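Local atomic coordinates of putative LacI-family transcriptional regulator (Bacteroides fragilis, PDB entry 3GBV), a protein that probably regulates transcription as a LacI-family DNA-binding protein, its periplasmic-binding-protein-type domain being likely to sense a small effector molecule. Residues Asp135-Ile140 with Asn173-Asn178; Ser120-Ala125 with Arg162-Glu167; Tyr50-Tyr55 with Ala76-Gln81. All coordinates share one frame; numbering follows the deposited sequence.

Contact 1: Asp135-Ile140 with Asn173-Asn178; sequences DREIVI and NILELN
Val-139 and Leu-175 are paired in the N-terminal halves of two parallel strands, neighbours in the beta-alpha-beta unit formed by strand 137-144, helix 152-168 and strand 173-180, the last outermost in this chain's sheet. Five backbone hydrogen bonds alternate from Asn-173 N to Arg-136 O through Leu-177 N to Ile-140 O, and the straightest, Ile-140 N to Leu-175 O, has 169° at the hydrogen. The strand axes are nevertheless turned 32° from each other, consistent with sheet twist. The face carrying Ile-138, Ile-140 and Ile-174 is tight, covered by Met-165 and Arg-162 of helix 152-168. Here CG2 of Ile-174 sits 3.7 Å from CD1 of Ile-140 and 3.9 Å from CD1 of Ile-138, so one methyl group touches both neighbours. In Ile-140, CG1 lies beside the backbone N (chi1 -64°), which carries CD1 over to that methyl. This face opens toward solvent at Glu-176, whose OE2 is salt-bridged to Arg-142 and Arg-162. On the face of Glu-137, Val-139, Asn-173 and Leu-175, CB of Val-139 lies 3.9 Å from CB of Leu-175, and Phe-194 of helix 187-197 covers Val-139. Looseness is confined to Glu-137 and Asn-173, partly exposed, yet Glu-137 CG and Asn-173 CB touch closely at 3.3 Å.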
loop_
_atom_site.group_PDB
_atom_site.type_symbol
_atom_site.label_atom_id
_atom_site.label_comp_id
_atom_site.label_asym_id
_atom_site.label_seq_id
_atom_site.Cartn_x
_atom_site.Cartn_y
_atom_site.Cartn_z
ATOM N N ASP A 135 -2.811 -27.365 -0.150
ATOM C CA ASP A 135 -3.538 -27.596 -1.396
ATOM C C ASP A 135 -2.656 -28.354 -2.383
ATOM O O ASP A 135 -1.510 -27.978 -2.623
ATOM C CB ASP A 135 -3.953 -26.255 -2.005
ATOM C CG ASP A 135 -5.437 -25.990 -1.882
ATOM O OD1 ASP A 135 -6.205 -26.510 -2.719
ATOM O OD2 ASP A 135 -5.836 -25.272 -0.944
ATOM N N ARG A 136 -3.194 -29.416 -2.965
ATOM C CA ARG A 136 -2.427 -30.211 -3.906
ATOM C C ARG A 136 -2.266 -29.503 -5.253
ATOM O O ARG A 136 -1.289 -29.729 -5.975
ATOM C CB ARG A 136 -3.095 -31.577 -4.092
ATOM C CG ARG A 136 -3.141 -32.435 -2.820
ATOM C CD ARG A 136 -1.797 -33.102 -2.505
ATOM N NE ARG A 136 -0.741 -32.162 -2.112
ATOM C CZ ARG A 136 -0.556 -31.684 -0.880
ATOM N NH1 ARG A 136 -1.357 -32.044 0.116
ATOM N NH2 ARG A 136 0.442 -30.842 -0.640
ATOM N N GLU A 137 -3.219 -28.642 -5.588
ATOM C CA GLU A 137 -3.156 -27.922 -6.852
ATOM C C GLU A 137 -3.705 -26.516 -6.739
ATOM O O GLU A 137 -4.478 -26.204 -5.838
ATOM C CB GLU A 137 -3.968 -28.642 -7.933
ATOM C CG GLU A 137 -3.562 -30.062 -8.228
ATOM C CD GLU A 137 -4.501 -30.721 -9.222
ATOM O OE1 GLU A 137 -5.693 -30.893 -8.891
ATOM O OE2 GLU A 137 -4.053 -31.062 -10.337
ATOM N N ILE A 138 -3.299 -25.674 -7.679
ATOM C CA ILE A 138 -3.777 -24.301 -7.760
ATOM C C ILE A 138 -3.861 -24.035 -9.250
ATOM O O ILE A 138 -3.322 -24.806 -10.054
ATOM C CB ILE A 138 -2.809 -23.299 -7.068
ATOM C CG1 ILE A 138 -1.402 -23.386 -7.669
ATOM C CG2 ILE A 138 -2.751 -23.591 -5.578
ATOM C CD1 ILE A 138 -1.193 -22.531 -8.911
ATOM N N VAL A 139 -4.543 -22.973 -9.643
ATOM C CA VAL A 139 -4.659 -22.698 -11.062
ATOM C C VAL A 139 -4.430 -21.246 -11.422
ATOM O O VAL A 139 -4.814 -20.338 -10.688
ATOM C CB VAL A 139 -6.042 -23.130 -11.598
ATOM C CG1 VAL A 139 -7.143 -22.406 -10.837
ATOM C CG2 VAL A 139 -6.136 -22.848 -13.095
ATOM N N ILE A 140 -3.780 -21.048 -12.560
ATOM C CA ILE A 140 -3.519 -19.722 -13.089
ATOM C C ILE A 140 -4.593 -19.480 -14.143
ATOM O O ILE A 140 -4.798 -20.321 -15.019
ATOM C CB ILE A 140 -2.157 -19.645 -13.804
ATOM C CG1 ILE A 140 -1.021 -19.882 -12.809
ATOM C CG2 ILE A 140 -2.027 -18.293 -14.500
ATOM C CD1 ILE A 140 0.323 -20.041 -13.459
ATOM N N ASN A 173 0.756 -28.909 -7.877
ATOM C CA ASN A 173 0.499 -28.948 -9.307
ATOM C C ASN A 173 -0.056 -27.596 -9.737
ATOM O O ASN A 173 -0.957 -27.060 -9.099
ATOM C CB ASN A 173 -0.526 -30.037 -9.611
ATOM C CG ASN A 173 -0.734 -30.244 -11.089
ATOM O OD1 ASN A 173 -1.691 -30.897 -11.506
ATOM N ND2 ASN A 173 0.170 -29.704 -11.894
ATOM N N ILE A 174 0.474 -27.051 -10.825
ATOM C CA ILE A 174 0.024 -25.760 -11.323
ATOM C C ILE A 174 -0.802 -25.919 -12.595
ATOM O O ILE A 174 -0.266 -26.128 -13.677
ATOM C CB ILE A 174 1.232 -24.833 -11.591
ATOM C CG1 ILE A 174 2.005 -24.628 -10.284
ATOM C CG2 ILE A 174 0.764 -23.499 -12.179
ATOM C CD1 ILE A 174 3.259 -23.793 -10.427
ATOM N N LEU A 175 -2.117 -25.825 -12.444
ATOM C CA LEU A 175 -3.039 -25.950 -13.564
ATOM C C LEU A 175 -3.162 -24.609 -14.289
ATOM O O LEU A 175 -2.811 -23.554 -13.751
ATOM C CB LEU A 175 -4.417 -26.395 -13.061
ATOM C CG LEU A 175 -4.511 -27.720 -12.290
ATOM C CD1 LEU A 175 -5.937 -27.922 -11.793
ATOM C CD2 LEU A 175 -4.089 -28.889 -13.182
ATOM N N GLU A 176 -3.667 -24.656 -15.513
ATOM C CA GLU A 176 -3.831 -23.454 -16.309
ATOM C C GLU A 176 -5.170 -23.502 -17.031
ATOM O O GLU A 176 -5.591 -24.557 -17.495
ATOM C CB GLU A 176 -2.708 -23.352 -17.340
ATOM C CG GLU A 176 -1.316 -23.275 -16.752
ATOM C CD GLU A 176 -0.236 -23.567 -17.783
ATOM O OE1 GLU A 176 -0.056 -24.757 -18.116
ATOM O OE2 GLU A 176 0.425 -22.615 -18.262
ATOM N N LEU A 177 -5.846 -22.364 -17.105
ATOM C CA LEU A 177 -7.113 -22.287 -17.807
ATOM C C LEU A 177 -7.044 -21.053 -18.678
ATOM O O LEU A 177 -6.938 -19.935 -18.172
ATOM C CB LEU A 177 -8.289 -22.163 -16.839
ATOM C CG LEU A 177 -9.625 -21.962 -17.566
ATOM C CD1 LEU A 177 -9.953 -23.194 -18.399
ATOM C CD2 LEU A 177 -10.724 -21.701 -16.563
ATOM N N ASN A 178 -7.093 -21.256 -19.988
ATOM C CA ASN A 178 -7.030 -20.144 -20.916
ATOM C C ASN A 178 -8.391 -19.806 -21.476
ATOM O O ASN A 178 -9.038 -20.641 -22.108
ATOM C CB ASN A 178 -6.083 -20.460 -22.077
ATOM C CG ASN A 178 -4.659 -20.638 -21.626
ATOM O OD1 ASN A 178 -4.047 -19.711 -21.107
ATOM N ND2 ASN A 178 -4.124 -21.831 -21.813
#

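Contact 2: Ser120-Ala125 with Arg162-Glu167; sequences SGYFAA and RQYMQE
Tyr-122 presents one ring face to the edge of Tyr-164 in a T-shaped (edge-to-face) pair: the planes meet at 76°, the centroids are 5.0 Å apart, and CD1 of Tyr-164 stands over the centre of the Tyr-122 ring. At the edge of Tyr-122, near its plane, lies OE1 of Glu-167. One face of the Tyr-164 ring takes the backbone C of Ala-125, displaced toward the rim, and the closest carbon contact of the interface is the 3.4 Å between CB of Ala-125 and CB of Tyr-164. With CG opposite its backbone N (chi1 -168°), the Tyr-122 ring reaches over to Tyr-164 and Glu-167. The small Ala-125 fits the close helix spacing: the axes of segments 120-125 and 162-167 approach to 8.1 Å. Glu-289 of the second subunit packs on Tyr-122, placing this corner beside the dimer partner. The Tyr-122 hydroxyl donates to OE1 of Glu-167 at 2.8 Å, nearly along the C-O axis, while Gln-163 NE2 makes a long bond of 3.3 Å to OE2 of Glu-167, from above the carboxylate plane. The short bond probably does most to orient and stabilise the carboxylate at the rim of an otherwise apolar packing, the long one adding perhaps a little.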
loop_
_atom_site.group_PDB
_atom_site.type_symbol
_atom_site.label_atom_id
_atom_site.label_comp_id
_atom_site.label_asym_id
_atom_site.label_seq_id
_atom_site.Cartn_x
_atom_site.Cartn_y
_atom_site.Cartn_z
ATOM N N SER A 120 6.787 -9.052 -8.534
ATOM C CA SER A 120 5.354 -8.958 -8.306
ATOM C C SER A 120 4.732 -10.349 -8.304
ATOM O O SER A 120 3.840 -10.640 -7.506
ATOM C CB SER A 120 4.696 -8.093 -9.381
ATOM O OG SER A 120 3.290 -8.035 -9.204
ATOM N N GLY A 121 5.220 -11.208 -9.193
ATOM C CA GLY A 121 4.710 -12.562 -9.283
ATOM C C GLY A 121 5.192 -13.425 -8.137
ATOM O O GLY A 121 4.449 -14.268 -7.629
ATOM N N TYR A 122 6.444 -13.217 -7.735
ATOM C CA TYR A 122 7.052 -13.957 -6.633
ATOM C C TYR A 122 6.226 -13.666 -5.367
ATOM O O TYR A 122 5.890 -14.568 -4.590
ATOM C CB TYR A 122 8.497 -13.482 -6.448
ATOM C CG TYR A 122 9.344 -14.337 -5.536
ATOM C CD1 TYR A 122 9.874 -15.546 -5.977
ATOM C CD2 TYR A 122 9.629 -13.929 -4.235
ATOM C CE1 TYR A 122 10.667 -16.329 -5.142
ATOM C CE2 TYR A 122 10.420 -14.702 -3.389
ATOM C CZ TYR A 122 10.935 -15.901 -3.848
ATOM O OH TYR A 122 11.711 -16.667 -3.004
ATOM N N PHE A 123 5.906 -12.390 -5.178
ATOM C CA PHE A 123 5.107 -11.933 -4.045
ATOM C C PHE A 123 3.700 -12.526 -4.098
ATOM O O PHE A 123 3.143 -12.927 -3.067
ATOM C CB PHE A 123 5.003 -10.399 -4.064
ATOM C CG PHE A 123 3.980 -9.837 -3.105
ATOM C CD1 PHE A 123 4.299 -9.602 -1.772
ATOM C CD2 PHE A 123 2.698 -9.532 -3.546
ATOM C CE1 PHE A 123 3.350 -9.061 -0.894
ATOM C CE2 PHE A 123 1.745 -8.994 -2.672
ATOM C CZ PHE A 123 2.071 -8.757 -1.346
ATOM N N ALA A 124 3.130 -12.563 -5.301
ATOM C CA ALA A 124 1.786 -13.092 -5.509
ATOM C C ALA A 124 1.741 -14.556 -5.109
ATOM O O ALA A 124 0.757 -15.014 -4.542
ATOM C CB ALA A 124 1.371 -12.927 -6.965
ATOM N N ALA A 125 2.821 -15.275 -5.392
ATOM C CA ALA A 125 2.928 -16.687 -5.048
ATOM C C ALA A 125 2.905 -16.862 -3.534
ATOM O O ALA A 125 2.199 -17.731 -3.016
ATOM C CB ALA A 125 4.212 -17.274 -5.620
ATOM N N ARG A 162 6.151 -18.934 -10.705
ATOM C CA ARG A 162 6.601 -20.312 -10.789
ATOM C C ARG A 162 7.912 -20.528 -10.039
ATOM O O ARG A 162 8.152 -21.613 -9.504
ATOM C CB ARG A 162 6.753 -20.729 -12.255
ATOM C CG ARG A 162 5.440 -20.753 -13.053
ATOM C CD ARG A 162 5.701 -21.002 -14.543
ATOM N NE ARG A 162 4.489 -20.884 -15.358
ATOM C CZ ARG A 162 3.491 -21.768 -15.390
ATOM N NH1 ARG A 162 3.530 -22.874 -14.657
ATOM N NH2 ARG A 162 2.434 -21.529 -16.144
ATOM N N GLN A 163 8.762 -19.504 -9.986
ATOM C CA GLN A 163 10.026 -19.649 -9.279
ATOM C C GLN A 163 9.755 -19.876 -7.798
ATOM O O GLN A 163 10.325 -20.780 -7.183
ATOM C CB GLN A 163 10.904 -18.409 -9.443
ATOM C CG GLN A 163 12.341 -18.637 -8.992
ATOM C CD GLN A 163 13.205 -17.393 -9.096
ATOM O OE1 GLN A 163 13.183 -16.681 -10.113
ATOM N NE2 GLN A 163 13.981 -17.124 -8.047
ATOM N N TYR A 164 8.883 -19.048 -7.228
ATOM C CA TYR A 164 8.535 -19.177 -5.820
ATOM C C TYR A 164 7.936 -20.560 -5.562
ATOM O O TYR A 164 8.276 -21.226 -4.581
ATOM C CB TYR A 164 7.509 -18.116 -5.407
ATOM C CG TYR A 164 7.163 -18.166 -3.932
ATOM C CD1 TYR A 164 7.785 -17.307 -3.016
ATOM C CD2 TYR A 164 6.239 -19.098 -3.444
ATOM C CE1 TYR A 164 7.494 -17.375 -1.652
ATOM C CE2 TYR A 164 5.949 -19.181 -2.087
ATOM C CZ TYR A 164 6.581 -18.313 -1.199
ATOM O OH TYR A 164 6.314 -18.386 0.139
HETATM N N MSE A 165 7.030 -20.977 -6.438
HETATM C CA MSE A 165 6.387 -22.277 -6.293
HETATM C C MSE A 165 7.424 -23.401 -6.355
HETATM O O MSE A 165 7.304 -24.409 -5.665
HETATM C CB MSE A 165 5.349 -22.485 -7.395
HETATM C CG MSE A 165 4.233 -21.463 -7.415
HETATM SE SE MSE A 165 3.131 -21.724 -5.794
HETATM C CE MSE A 165 2.177 -23.413 -6.219
ATOM N N GLN A 166 8.440 -23.237 -7.192
ATOM C CA GLN A 166 9.478 -24.257 -7.297
ATOM C C GLN A 166 10.300 -24.292 -6.007
ATOM O O GLN A 166 10.606 -25.357 -5.472
ATOM C CB GLN A 166 10.395 -23.962 -8.486
ATOM C CG GLN A 166 9.905 -24.494 -9.827
ATOM C CD GLN A 166 10.632 -23.865 -11.006
ATOM O OE1 GLN A 166 11.810 -23.511 -10.911
ATOM N NE2 GLN A 166 9.934 -23.733 -12.131
ATOM N N GLU A 167 10.635 -23.116 -5.495
ATOM C CA GLU A 167 11.439 -23.024 -4.285
ATOM C C GLU A 167 10.707 -23.401 -2.995
ATOM O O GLU A 167 11.341 -23.855 -2.044
ATOM C CB GLU A 167 11.993 -21.605 -4.141
ATOM C CG GLU A 167 12.726 -21.076 -5.375
ATOM C CD GLU A 167 13.160 -19.623 -5.205
ATOM O OE1 GLU A 167 12.355 -18.831 -4.669
ATOM O OE2 GLU A 167 14.289 -19.271 -5.609
#

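Contact 3: Tyr50-Tyr55 with Ala76-Gln81; sequences YDPYDY and APTVPQ. With EDO (1,2-ethanediol), chain C.
Tyr-50 OH is gripped by two hydrogen bonds from the segment 76-81: it donates to Ala-76 O at 2.6 Å, in the carbonyl plane and at the edge of its own ring, and accepts from Thr-78 OG1 at 2.8 Å. The Tyr-50 ring is delivered there by chi1 of 70°, which sets CG between the backbone N and the carbonyl carbon. Thr-78 uses its other branch for van der Waals contact: CG2 lies 3.7 Å from CB of Pro-52 and 3.6 Å from OH of Tyr-53. Beside it, CG2 of Val-79 meets CD2 of Tyr-53. A 1,2-ethanediol, probably from the crystallisation liquor, bridges the segments. Its O2 donates to Pro-52 O. The same O2 accepts from Val-79 N at 2.9 Å. Its O1 accepts from Thr-78 N, also at 2.9 Å.

The next shell shapes the surroundings. Asp-51 OD1 accepts from Tyr-53 N, 3.2 Å away, in an Asx turn, and Asp-54 caps the helix that follows. Phe-58 meets Tyr-50 edge-to-face, and His-145, from the loop after strand 137-144 of the other sheet, stacks on Tyr-53. Both segments lie at the C-terminal ends of parallel strands, 43-50 and 72-75. The diol, probably adventitious, occupies part of what this arrangement is typical of: the cleft between the two lobes of periplasmic-binding-protein folds, where relatives bind effectors.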
loop_
_atom_site.group_PDB
_atom_site.type_symbol
_atom_site.label_atom_id
_atom_site.label_comp_id
_atom_site.label_asym_id
_atom_site.label_seq_id
_atom_site.Cartn_x
_atom_site.Cartn_y
_atom_site.Cartn_z
ATOM N N TYR A 50 -5.218 2.214 -29.456
ATOM C CA TYR A 50 -4.834 1.340 -30.548
ATOM C C TYR A 50 -5.355 -0.075 -30.387
ATOM O O TYR A 50 -5.620 -0.528 -29.270
ATOM C CB TYR A 50 -3.310 1.306 -30.655
ATOM C CG TYR A 50 -2.619 0.577 -29.522
ATOM C CD1 TYR A 50 -2.489 -0.813 -29.538
ATOM C CD2 TYR A 50 -2.044 1.280 -28.459
ATOM C CE1 TYR A 50 -1.790 -1.486 -28.532
ATOM C CE2 TYR A 50 -1.347 0.616 -27.444
ATOM C CZ TYR A 50 -1.219 -0.769 -27.490
ATOM O OH TYR A 50 -0.488 -1.430 -26.518
ATOM N N ASP A 51 -5.503 -0.771 -31.512
ATOM C CA ASP A 51 -5.947 -2.154 -31.490
ATOM C C ASP A 51 -4.653 -2.894 -31.191
ATOM O O ASP A 51 -3.709 -2.832 -31.972
ATOM C CB ASP A 51 -6.488 -2.579 -32.856
ATOM C CG ASP A 51 -7.199 -3.920 -32.805
ATOM O OD1 ASP A 51 -6.800 -4.772 -31.974
ATOM O OD2 ASP A 51 -8.147 -4.123 -33.599
ATOM N N PRO A 52 -4.588 -3.595 -30.057
ATOM C CA PRO A 52 -3.371 -4.321 -29.688
ATOM C C PRO A 52 -3.082 -5.605 -30.456
ATOM O O PRO A 52 -1.947 -6.079 -30.467
ATOM C CB PRO A 52 -3.571 -4.615 -28.196
ATOM C CG PRO A 52 -4.730 -3.722 -27.777
ATOM C CD PRO A 52 -5.597 -3.707 -28.994
ATOM N N TYR A 53 -4.093 -6.170 -31.103
ATOM C CA TYR A 53 -3.880 -7.431 -31.792
ATOM C C TYR A 53 -3.995 -7.392 -33.303
ATOM O O TYR A 53 -3.886 -8.422 -33.971
ATOM C CB TYR A 53 -4.814 -8.482 -31.187
ATOM C CG TYR A 53 -4.765 -8.463 -29.670
ATOM C CD1 TYR A 53 -5.661 -7.687 -28.933
ATOM C CD2 TYR A 53 -3.762 -9.141 -28.979
ATOM C CE1 TYR A 53 -5.555 -7.586 -27.543
ATOM C CE2 TYR A 53 -3.647 -9.047 -27.594
ATOM C CZ TYR A 53 -4.543 -8.269 -26.885
ATOM O OH TYR A 53 -4.421 -8.174 -25.522
ATOM N N ASP A 54 -4.192 -6.194 -33.837
ATOM C CA ASP A 54 -4.296 -6.005 -35.274
ATOM C C ASP A 54 -3.047 -5.238 -35.704
ATOM O O ASP A 54 -3.003 -4.011 -35.604
ATOM C CB ASP A 54 -5.546 -5.195 -35.604
ATOM C CG ASP A 54 -5.781 -5.068 -37.094
ATOM O OD1 ASP A 54 -4.827 -4.732 -37.830
ATOM O OD2 ASP A 54 -6.927 -5.298 -37.531
ATOM N N TYR A 55 -2.037 -5.966 -36.169
ATOM C CA TYR A 55 -0.775 -5.364 -36.593
ATOM C C TYR A 55 -0.958 -4.199 -37.542
ATOM O O TYR A 55 -0.477 -3.094 -37.287
ATOM C CB TYR A 55 0.117 -6.409 -37.266
ATOM C CG TYR A 55 1.286 -5.819 -38.028
ATOM C CD1 TYR A 55 2.458 -5.437 -37.377
ATOM C CD2 TYR A 55 1.212 -5.638 -39.409
ATOM C CE1 TYR A 55 3.534 -4.896 -38.091
ATOM C CE2 TYR A 55 2.276 -5.098 -40.129
ATOM C CZ TYR A 55 3.432 -4.731 -39.468
ATOM O OH TYR A 55 4.477 -4.225 -40.203
ATOM N N ALA A 76 2.129 2.298 -23.662
ATOM C CA ALA A 76 1.895 1.052 -22.940
ATOM C C ALA A 76 1.874 -0.071 -23.968
ATOM O O ALA A 76 0.917 -0.202 -24.727
ATOM C CB ALA A 76 0.569 1.108 -22.215
ATOM N N PRO A 77 2.934 -0.893 -24.009
ATOM C CA PRO A 77 3.059 -2.021 -24.949
ATOM C C PRO A 77 2.199 -3.233 -24.586
ATOM O O PRO A 77 2.057 -3.571 -23.418
ATOM C CB PRO A 77 4.549 -2.379 -24.882
ATOM C CG PRO A 77 5.202 -1.189 -24.200
ATOM C CD PRO A 77 4.169 -0.724 -23.232
ATOM N N THR A 78 1.632 -3.884 -25.591
ATOM C CA THR A 78 0.830 -5.079 -25.358
ATOM C C THR A 78 1.565 -6.217 -26.073
ATOM O O THR A 78 2.160 -7.081 -25.423
ATOM C CB THR A 78 -0.610 -4.920 -25.919
ATOM O OG1 THR A 78 -1.263 -3.824 -25.263
ATOM C CG2 THR A 78 -1.422 -6.184 -25.683
ATOM N N VAL A 79 1.530 -6.202 -27.405
ATOM C CA VAL A 79 2.218 -7.200 -28.221
ATOM C C VAL A 79 3.516 -6.533 -28.680
ATOM O O VAL A 79 3.525 -5.775 -29.651
ATOM C CB VAL A 79 1.381 -7.596 -29.477
ATOM C CG1 VAL A 79 2.200 -8.480 -30.396
ATOM C CG2 VAL A 79 0.100 -8.316 -29.056
ATOM N N PRO A 80 4.627 -6.802 -27.988
ATOM C CA PRO A 80 5.898 -6.181 -28.380
ATOM C C PRO A 80 6.392 -6.446 -29.807
ATOM O O PRO A 80 7.043 -5.586 -30.403
ATOM C CB PRO A 80 6.874 -6.682 -27.308
ATOM C CG PRO A 80 6.312 -8.015 -26.929
ATOM C CD PRO A 80 4.820 -7.740 -26.867
ATOM N N GLN A 81 6.079 -7.609 -30.366
ATOM C CA GLN A 81 6.546 -7.923 -31.713
ATOM C C GLN A 81 5.940 -7.074 -32.830
ATOM O O GLN A 81 6.285 -7.240 -33.998
ATOM C CB GLN A 81 6.344 -9.409 -32.026
ATOM C CG GLN A 81 4.977 -9.953 -31.665
ATOM C CD GLN A 81 4.955 -10.593 -30.291
ATOM O OE1 GLN A 81 5.384 -9.998 -29.302
ATOM N NE2 GLN A 81 4.440 -11.821 -30.223
HETATM C C1 EDO C . 1.672 -2.672 -29.113
HETATM O O1 EDO C . 2.573 -3.473 -28.342
HETATM C C2 EDO C . 0.855 -3.569 -30.047
HETATM O O2 EDO C . 0.126 -4.537 -29.278
#

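In the fold
Contacts 1 and 2 belong to one lobe and share helix 152-168, joined by the salt bridge of Arg-162 NH2 with Glu-176 OE2 at 3.1 Å; the contact centres are about 13 Å apart. Helix 117-131, which carries the 120-125 side of contact 2, also packs on contact 1, its Leu-128 and Met-129 touching Ile-138. Contact 3 stands apart, its centre about 28 Å from that of contact 1 and about 27 Å from that of contact 2, in the other sheet's lobe. It is mostly buried, whereas the other two are partly buried. Chemistry follows place: backbone pairing dominates the sheet edge, aromatic packing the helix pair, and side-chain hydroxyls with a bound diol the cleft.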